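Side-chain contacts in competence damage-inducible protein A (Klebsiella pneumoniae subsp. pneumoniae MGH 78578, PDB 5V01), which is of unknown function but belongs to the CinA family, some of whose members hydrolyse nicotinamide mononucleotide to its nicotinate counterpart: residues S38-N43 / K156-A161; I107-S112 / A163-K168; W130-F135 / T139-M144. All coordinates share one frame; numbering follows the deposited sequence. Where two conformers were deposited one is given.

Overall arrangement
Contacts 1 and 2 use successive parts of helix 150-169, which lies against the mixed five-stranded sheet with strand order 58-64, 33-37, 107-113, 128-135, 138-145. Contact 1 joins the helix to the loop after strand 33-37, contact 2 joins it to strand 107-113, and contact 3 is the hairpin that ends the sheet within this chain. Their centres lie about 10 Å (1 to 2), 7 Å (2 to 3) and 13 Å (1 to 3) apart. In sequence the segments of contacts 1 and 2 alternate, and contact 3 is nested inside both. The helix also meets contact 3, by a Lys168-Glu140 salt bridge, and is thereby tied to early, middle and late parts of one alpha/beta domain.

Contact 1: S38-N43 / K156-A161; sequences SCTGGN and KAVRYA
Thr40 meets Ala157 and Val158 of helix 150-169 through carbon alone. Followed outward, its CB comes within 4.1 Å of Val158 CG2, and its CG2 ends 3.8 Å from Ala157 CB. The remaining branch, OG1, is turned between the backbone N and the carbonyl carbon (chi1 57°) and hydrogen-bonds Glu37, whose OE1 also receives a weak bond from Gly42 N. CG2 is shared with the sheet as well, packing against Val111.

Val158 supplies the other half. Its CG2 lies 3.8 Å from Asn43 CB and so bridges Thr40 and Asn43. Beyond CB, Asn43 turns away, and its ND2 donates to Thr40 O at 2.9 Å with an N-H...O angle of 141°. Asn43 N reaches the same oxygen at 3.0 Å, but from the opposite face of the carbonyl plane, so two bonds from one residue grip Thr40 O. The backbone bond closes a type I' turn whose central residues, Gly41 and Gly42, both have positive phi; Gly42 is the N-cap of helix 43-50. Asn43 also packs against Ala46 of the second subunit.

The chemistry is divided: Thr40 and Asn43 direct the polar groups described here to the turn and to Glu37, while the face they offer to helix 150-169 is aliphatic carbon. The interface between the segments is therefore plain hydrophobic packing, and the polar bonds lie within the turn or run to Glu37.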
loop_
_atom_site.group_PDB
_atom_site.type_symbol
_atom_site.label_atom_id
_atom_site.label_comp_id
_atom_site.label_asym_id
_atom_site.label_seq_id
_atom_site.Cartn_x
_atom_site.Cartn_y
_atom_site.Cartn_z
ATOM N N SER A 38 6.941 -0.682 4.823
ATOM C CA SER A 38 7.102 -2.004 5.390
ATOM C C SER A 38 6.165 -2.097 6.607
ATOM O O SER A 38 4.988 -2.414 6.446
ATOM C CB SER A 38 8.582 -2.249 5.661
ATOM O OG SER A 38 8.818 -3.549 6.157
ATOM N N CYS A 39 6.641 -1.715 7.792
ATOM C CA CYS A 39 5.858 -1.811 9.025
ATOM C C CYS A 39 4.538 -1.043 8.996
ATOM O O CYS A 39 3.568 -1.468 9.626
ATOM C CB CYS A 39 6.668 -1.356 10.250
ATOM S SG CYS A 39 7.183 0.378 10.261
ATOM N N THR A 40 4.488 0.082 8.277
ATOM C CA THR A 40 3.251 0.854 8.223
ATOM C C THR A 40 2.176 0.221 7.317
ATOM O O THR A 40 1.037 0.687 7.307
ATOM C CB THR A 40 3.480 2.348 7.864
ATOM O OG1 THR A 40 4.153 2.472 6.617
ATOM C CG2 THR A 40 4.256 3.086 8.949
ATOM N N GLY A 41 2.559 -0.800 6.541
ATOM C CA GLY A 41 1.577 -1.750 6.020
ATOM C C GLY A 41 0.708 -1.310 4.861
ATOM O O GLY A 41 -0.182 -2.063 4.476
ATOM N N GLY A 42 0.944 -0.110 4.316
ATOM C CA GLY A 42 0.030 0.467 3.336
ATOM C C GLY A 42 -0.823 1.595 3.882
ATOM O O GLY A 42 -1.559 2.214 3.130
ATOM N N ASN A 43 -0.713 1.874 5.189
ATOM C CA ASN A 43 -1.484 2.985 5.773
ATOM C C ASN A 43 -1.050 4.356 5.274
ATOM O O ASN A 43 -1.846 5.294 5.242
ATOM C CB ASN A 43 -1.434 2.921 7.294
ATOM C CG ASN A 43 -2.256 1.797 7.841
ATOM O OD1 ASN A 43 -3.465 1.829 7.727
ATOM N ND2 ASN A 43 -1.603 0.771 8.383
ATOM N N LYS A 156 1.212 7.003 14.220
ATOM C CA LYS A 156 2.173 8.091 14.465
ATOM C C LYS A 156 3.191 8.237 13.345
ATOM O O LYS A 156 3.571 9.345 12.972
ATOM C CB LYS A 156 2.892 7.871 15.790
ATOM C CG LYS A 156 2.020 8.131 17.016
ATOM C CD LYS A 156 2.768 7.774 18.289
ATOM C CE LYS A 156 1.986 8.184 19.530
ATOM N NZ LYS A 156 2.704 7.791 20.765
ATOM N N ALA A 157 3.659 7.107 12.829
ATOM C CA ALA A 157 4.671 7.130 11.782
ATOM C C ALA A 157 4.107 7.673 10.477
ATOM O O ALA A 157 4.739 8.457 9.793
ATOM C CB ALA A 157 5.227 5.730 11.567
ATOM N N VAL A 158 2.887 7.275 10.141
ATOM C CA VAL A 158 2.224 7.820 8.962
ATOM C C VAL A 158 2.044 9.346 9.097
ATOM O O VAL A 158 2.356 10.099 8.170
ATOM C CB VAL A 158 0.844 7.140 8.739
ATOM C CG1 VAL A 158 0.021 7.900 7.697
ATOM C CG2 VAL A 158 1.046 5.672 8.316
ATOM N N ARG A 159 1.556 9.790 10.253
ATOM C CA ARG A 159 1.351 11.218 10.498
ATOM C C ARG A 159 2.685 11.979 10.405
ATOM O O ARG A 159 2.761 13.050 9.797
ATOM C CB ARG A 159 0.698 11.421 11.865
ATOM C CG ARG A 159 -0.229 12.617 12.002
ATOM C CD ARG A 159 -0.822 12.604 13.402
ATOM N NE ARG A 159 0.237 12.499 14.404
ATOM C CZ ARG A 159 0.090 11.994 15.623
ATOM N NH1 ARG A 159 -1.090 11.545 16.029
ATOM N NH2 ARG A 159 1.132 11.950 16.444
ATOM N N TYR A 160 3.741 11.412 10.982
ATOM C CA TYR A 160 5.058 12.067 10.956
ATOM C C TYR A 160 5.568 12.184 9.525
ATOM O O TYR A 160 6.092 13.216 9.122
ATOM C CB TYR A 160 6.059 11.291 11.817
ATOM C CG TYR A 160 7.390 11.981 11.909
ATOM C CD1 TYR A 160 7.542 13.062 12.749
ATOM C CD2 TYR A 160 8.466 11.612 11.109
ATOM C CE1 TYR A 160 8.731 13.739 12.830
ATOM C CE2 TYR A 160 9.658 12.296 11.193
ATOM C CZ TYR A 160 9.775 13.364 12.048
ATOM O OH TYR A 160 10.945 14.069 12.156
ATOM N N ALA A 161 5.447 11.102 8.762
ATOM C CA ALA A 161 5.899 11.129 7.375
ATOM C C ALA A 161 5.247 12.259 6.591
ATOM O O ALA A 161 5.901 12.961 5.816
ATOM C CB ALA A 161 5.646 9.804 6.685
#

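Contact 2: I107-S112 / A163-K168. With NA (sodium ion), chain E.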
loop_
_atom_site.group_PDB
_atom_site.type_symbol
_atom_site.label_atom_id
_atom_site.label_comp_id
_atom_site.label_asym_id
_atom_site.label_seq_id
_atom_site.Cartn_x
_atom_site.Cartn_y
_atom_site.Cartn_z
ATOM N N ILE A 107 9.005 12.826 -5.896
ATOM C CA ILE A 107 9.276 12.644 -4.480
ATOM C C ILE A 107 8.898 11.234 -4.070
ATOM O O ILE A 107 7.825 10.757 -4.435
ATOM C CB ILE A 107 8.502 13.652 -3.603
ATOM C CG1 ILE A 107 8.915 15.093 -3.966
ATOM C CG2 ILE A 107 8.732 13.383 -2.118
ATOM C CD1 ILE A 107 7.883 16.139 -3.631
ATOM N N ALA A 108 9.773 10.589 -3.305
ATOM C CA ALA A 108 9.517 9.258 -2.736
ATOM C C ALA A 108 9.687 9.329 -1.223
ATOM O O ALA A 108 10.626 9.941 -0.716
ATOM C CB ALA A 108 10.467 8.210 -3.329
ATOM N N ILE A 109 8.762 8.717 -0.510
ATOM C CA ILE A 109 8.907 8.461 0.921
ATOM C C ILE A 109 9.056 6.978 1.126
ATOM O O ILE A 109 8.252 6.201 0.587
ATOM C CB ILE A 109 7.727 8.987 1.735
ATOM C CG1 ILE A 109 7.581 10.492 1.528
ATOM C CG2 ILE A 109 7.906 8.628 3.190
ATOM C CD1 ILE A 109 6.372 11.109 2.169
ATOM N N ALA A 110 10.074 6.596 1.900
ATOM C CA ALA A 110 10.200 5.230 2.409
ATOM C C ALA A 110 10.167 5.244 3.921
ATOM O O ALA A 110 10.736 6.129 4.529
ATOM C CB ALA A 110 11.470 4.557 1.908
ATOM N N VAL A 111 9.528 4.237 4.497
ATOM C CA VAL A 111 9.374 4.096 5.942
ATOM C C VAL A 111 9.669 2.637 6.283
ATOM O O VAL A 111 9.091 1.745 5.700
ATOM C CB VAL A 111 7.956 4.466 6.405
ATOM C CG1 VAL A 111 7.861 4.408 7.916
ATOM C CG2 VAL A 111 7.550 5.837 5.898
ATOM N N SER A 112 10.549 2.413 7.243
ATOM C CA SER A 112 10.876 1.066 7.708
ATOM C C SER A 112 11.170 1.099 9.186
ATOM O O SER A 112 12.039 1.861 9.614
ATOM C CB SER A 112 12.063 0.519 6.933
ATOM O OG SER A 112 12.308 -0.829 7.272
ATOM N N ALA A 163 3.559 15.003 7.941
ATOM C CA ALA A 163 3.833 16.322 8.523
ATOM C C ALA A 163 5.204 16.807 8.058
ATOM O O ALA A 163 5.370 17.977 7.687
ATOM C CB ALA A 163 3.757 16.273 10.032
ATOM N N ALA A 164 6.185 15.910 8.057
ATOM C CA ALA A 164 7.531 16.292 7.593
ATOM C C ALA A 164 7.526 16.621 6.096
ATOM O O ALA A 164 8.161 17.569 5.630
ATOM C CB ALA A 164 8.528 15.198 7.897
ATOM N N LEU A 165 6.782 15.825 5.315
ATOM C CA LEU A 165 6.637 16.116 3.894
ATOM C C LEU A 165 6.016 17.505 3.676
ATOM O O LEU A 165 6.480 18.249 2.816
ATOM C CB LEU A 165 5.761 15.062 3.225
ATOM C CG LEU A 165 5.477 15.323 1.736
ATOM C CD1 LEU A 165 6.765 15.322 0.918
ATOM C CD2 LEU A 165 4.465 14.333 1.177
ATOM N N SER A 166 4.975 17.838 4.454
ATOM C CA SER A 166 4.298 19.147 4.350
ATOM C C SER A 166 5.268 20.314 4.562
ATOM O O SER A 166 5.253 21.311 3.804
ATOM C CB SER A 166 3.068 19.236 5.287
ATOM O OG SER A 166 3.360 19.531 6.657
ATOM N N GLU A 167 6.134 20.147 5.559
ATOM C CA GLU A 167 7.189 21.105 5.853
ATOM C C GLU A 167 8.185 21.215 4.715
ATOM O O GLU A 167 8.524 22.314 4.275
ATOM C CB GLU A 167 7.858 20.774 7.188
ATOM C CG GLU A 167 8.759 21.840 7.782
ATOM C CD GLU A 167 10.106 21.979 7.129
ATOM O OE1 GLU A 167 10.570 21.078 6.398
ATOM O OE2 GLU A 167 10.712 23.041 7.355
ATOM N N LYS A 168 8.633 20.063 4.213
ATOM C CA LYS A 168 9.603 20.060 3.138
ATOM C C LYS A 168 9.091 20.680 1.855
ATOM O O LYS A 168 9.834 21.401 1.182
ATOM C CB LYS A 168 10.168 18.663 2.893
ATOM C CG LYS A 168 11.004 18.165 4.064
ATOM C CD LYS A 168 11.340 16.686 3.994
ATOM C CE LYS A 168 11.755 16.096 5.337
ATOM N NZ LYS A 168 12.944 16.768 5.874
HETATM NA NA NA E . 3.657 22.504 2.701
HETATM O O HOH W 1 2.262 20.631 2.019
HETATM O O HOH W 2 1.307 23.982 2.733
#
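Ile107 and Ile109 meet Leu165 without any flat group between them: every touching atom is a methyl or methylene, so this contact has neither ring face nor ring edge. Beside it stands the indole of Trp133, with Ala164 and the cation-pi partner Lys168 on one side of the ring plane and Ile109 approaching from the opposite side.

Leu165 divides its two methyls between the isoleucines. CD1 approaches Ile107 CG2 at 4.1 Å, while CD2 lies 3.9 Å from Ile109 CD1. The same Ile109 methyl also reaches back to Leu165 CB at 4.1 Å, so it touches both the root and the end of the leucine. With Leu165 CG trans to the backbone N (chi1 177°), the fork is carried out from the helix toward the strand. Ile107 and Ile109, with Ala108 between them, project from the same side of the strand. They present different branches, Ile107 the short CG2 and Ile109 the far CD1 of an extended chain (chi2 174°).

One residue on from Leu165, the backbone turns to other chemistry: Ser166 O binds a sodium ion at 2.3 Å, with two waters, at 2.4 and 2.8 Å, also bound to it.

Leu165 also packs on Val22 of helix 15-29 and Leu33 of strand 33-37. Helices 150-169 and 15-29 thus cover one face of the sheet, and Ala108 and Ala110 pack against helix 89-103 on the other: a three-layer alpha/beta/alpha sandwich.

Contact 3: W130-F135 / T139-M144; sequences WFAWNF and TETKRM
Trp130 and Arg143 form a non-hydrogen-bonded pair in an antiparallel beta hairpin of strands 128-135 and 138-145, whose short segments run at 165° to each other. Arg143 CB sits over the centre of the six-membered ring of Trp130, 3.6 Å from its centroid and only 10° off the normal, a CH-pi contact. With Arg143 CG anti to the backbone N (chi1 179°), the extended chain carries CG and CD past Trp130 CE2, CZ2 and NE1. Thr141 OG1 lies at the edge of the same ring, and is itself held by a hydrogen bond to Glu89 of helix 89-103.

The opposite side of the hairpin carries Phe131 and Trp133. Met144 CG comes within 3.7 Å of Phe131 CE1, while Lys142 CB lies in the plane of the Trp133 indole, at its edge, 3.7 Å from CZ3. Trp133 and Lys142 point the same way side by side.

Backbone pairing sets this register. Phe131 N donates to Lys142 O at 2.9 Å and Lys142 N returns to Phe131 O; Trp133 and Glu140 repeat the exchange.

Farther out, Trp133 NE1 bonds Ala161 O and the Phe131 ring meets Tyr160 edge-to-face, which ties both aromatics to helix 150-169. A salt bridge from Glu140 to Lys168 adds a charged tie to that helix. At the Trp130-Arg143 end of the hairpin, one water accepts from Trp130 NE1 at 3.0 Å and, weakly, from Arg143 NE at 3.4 Å, lying in the plane of both groups.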
loop_
_atom_site.group_PDB
_atom_site.type_symbol
_atom_site.label_atom_id
_atom_site.label_comp_id
_atom_site.label_asym_id
_atom_site.label_seq_id
_atom_site.Cartn_x
_atom_site.Cartn_y
_atom_site.Cartn_z
ATOM N N TRP A 130 12.648 4.358 10.806
ATOM C CA TRP A 130 13.428 5.155 9.879
ATOM C C TRP A 130 12.575 5.677 8.724
ATOM O O TRP A 130 11.713 4.958 8.200
ATOM C CB TRP A 130 14.618 4.363 9.318
ATOM C CG TRP A 130 15.840 4.357 10.193
ATOM C CD1 TRP A 130 16.228 3.377 11.071
ATOM C CD2 TRP A 130 16.840 5.370 10.250
ATOM N NE1 TRP A 130 17.401 3.729 11.685
ATOM C CE2 TRP A 130 17.812 4.943 11.194
ATOM C CE3 TRP A 130 17.025 6.588 9.591
ATOM C CZ2 TRP A 130 18.950 5.703 11.499
ATOM C CZ3 TRP A 130 18.151 7.348 9.910
ATOM C CH2 TRP A 130 19.100 6.895 10.844
ATOM N N PHE A 131 12.846 6.913 8.341
ATOM C CA PHE A 131 12.175 7.610 7.271
ATOM C C PHE A 131 13.187 8.100 6.269
ATOM O O PHE A 131 14.276 8.556 6.689
ATOM C CB PHE A 131 11.451 8.852 7.827
ATOM C CG PHE A 131 10.362 8.530 8.816
ATOM C CD1 PHE A 131 10.664 8.300 10.138
ATOM C CD2 PHE A 131 9.028 8.427 8.398
ATOM C CE1 PHE A 131 9.676 7.972 11.042
ATOM C CE2 PHE A 131 8.035 8.104 9.302
ATOM C CZ PHE A 131 8.343 7.891 10.627
ATOM N N ALA A 132 12.827 8.082 4.990
ATOM C CA ALA A 132 13.559 8.774 3.928
ATOM C C ALA A 132 12.599 9.589 3.084
ATOM O O ALA A 132 11.521 9.080 2.726
ATOM C CB ALA A 132 14.293 7.790 3.046
ATOM N N TRP A 133 12.964 10.832 2.781
ATOM C CA TRP A 133 12.233 11.670 1.844
ATOM C C TRP A 133 13.234 11.994 0.746
ATOM O O TRP A 133 14.290 12.597 1.017
ATOM C CB TRP A 133 11.698 12.955 2.499
ATOM C CG TRP A 133 10.824 12.757 3.665
ATOM C CD1 TRP A 133 9.433 12.840 3.686
ATOM C CD2 TRP A 133 11.222 12.527 5.017
ATOM N NE1 TRP A 133 8.978 12.650 4.953
ATOM C CE2 TRP A 133 10.040 12.446 5.792
ATOM C CE3 TRP A 133 12.463 12.418 5.669
ATOM C CZ2 TRP A 133 10.064 12.235 7.174
ATOM C CZ3 TRP A 133 12.475 12.210 7.031
ATOM C CH2 TRP A 133 11.295 12.134 7.773
ATOM N N ASN A 134 12.940 11.555 -0.468
ATOM C CA ASN A 134 13.825 11.627 -1.611
ATOM C C ASN A 134 13.169 12.550 -2.637
ATOM O O ASN A 134 12.150 12.200 -3.209
ATOM C CB ASN A 134 14.091 10.210 -2.112
ATOM C CG ASN A 134 14.965 10.142 -3.337
ATOM O OD1 ASN A 134 15.144 11.118 -4.060
ATOM N ND2 ASN A 134 15.477 8.942 -3.603
ATOM N N PHE A 135 13.736 13.749 -2.824
ATOM C CA PHE A 135 13.247 14.726 -3.785
ATOM C C PHE A 135 14.204 14.677 -4.972
ATOM O O PHE A 135 15.317 15.200 -4.896
ATOM C CB PHE A 135 13.208 16.140 -3.149
ATOM C CG PHE A 135 12.843 17.244 -4.109
ATOM C CD1 PHE A 135 11.696 17.212 -4.870
ATOM C CD2 PHE A 135 13.646 18.361 -4.192
ATOM C CE1 PHE A 135 11.371 18.238 -5.750
ATOM C CE2 PHE A 135 13.337 19.397 -5.063
ATOM C CZ PHE A 135 12.217 19.318 -5.870
ATOM N N THR A 139 18.064 13.062 -0.953
ATOM C CA THR A 139 17.451 12.247 0.128
ATOM C C THR A 139 17.893 12.682 1.518
ATOM O O THR A 139 19.092 12.817 1.788
ATOM C CB THR A 139 17.749 10.734 -0.022
ATOM O OG1 THR A 139 17.303 10.298 -1.306
ATOM C CG2 THR A 139 17.021 9.888 1.047
ATOM N N GLU A 140 16.917 12.932 2.373
ATOM C CA GLU A 140 17.130 13.167 3.782
ATOM C C GLU A 140 16.505 12.028 4.556
ATOM O O GLU A 140 15.464 11.481 4.136
ATOM C CB GLU A 140 16.454 14.475 4.211
ATOM C CG GLU A 140 17.103 15.728 3.676
ATOM C CD GLU A 140 16.176 16.938 3.582
ATOM O OE1 GLU A 140 15.038 16.938 4.114
ATOM O OE2 GLU A 140 16.612 17.925 2.958
ATOM N N THR A 141 17.093 11.691 5.692
ATOM C CA THR A 141 16.597 10.613 6.523
ATOM C C THR A 141 16.415 11.059 7.959
ATOM O O THR A 141 17.012 12.042 8.400
ATOM C CB THR A 141 17.547 9.406 6.510
ATOM O OG1 THR A 141 18.806 9.815 7.089
ATOM C CG2 THR A 141 17.726 8.886 5.095
ATOM N N LYS A 142 15.613 10.305 8.696
ATOM C CA LYS A 142 15.362 10.574 10.108
ATOM C C LYS A 142 14.966 9.313 10.829
ATOM O O LYS A 142 14.130 8.557 10.333
ATOM C CB LYS A 142 14.230 11.599 10.269
ATOM C CG LYS A 142 13.837 11.942 11.703
ATOM C CD LYS A 142 14.767 12.991 12.273
ATOM C CE LYS A 142 14.206 13.607 13.538
ATOM N NZ LYS A 142 14.707 12.913 14.748
ATOM N N ARG A 143 15.567 9.088 11.994
ATOM C CA ARG A 143 15.185 8.012 12.905
ATOM C C ARG A 143 14.315 8.585 14.009
ATOM O O ARG A 143 14.683 9.586 14.634
ATOM C CB ARG A 143 16.429 7.379 13.521
ATOM C CG ARG A 143 16.155 6.256 14.509
ATOM C CD ARG A 143 17.454 5.760 15.143
ATOM N NE ARG A 143 17.258 4.608 16.021
ATOM C CZ ARG A 143 16.801 4.681 17.271
ATOM N NH1 ARG A 143 16.493 5.862 17.794
ATOM N NH2 ARG A 143 16.652 3.571 18.001
ATOM N N MET A 144 13.167 7.949 14.239
ATOM C CA MET A 144 12.239 8.329 15.322
ATOM C C MET A 144 12.020 7.129 16.235
ATOM O O MET A 144 12.190 5.985 15.804
ATOM C CB MET A 144 10.886 8.789 14.756
ATOM C CG MET A 144 10.939 10.040 13.900
ATOM S SD MET A 144 11.373 11.490 14.856
ATOM C CE MET A 144 9.869 11.801 15.783
HETATM O O HOH W 3 18.557 2.272 13.980
#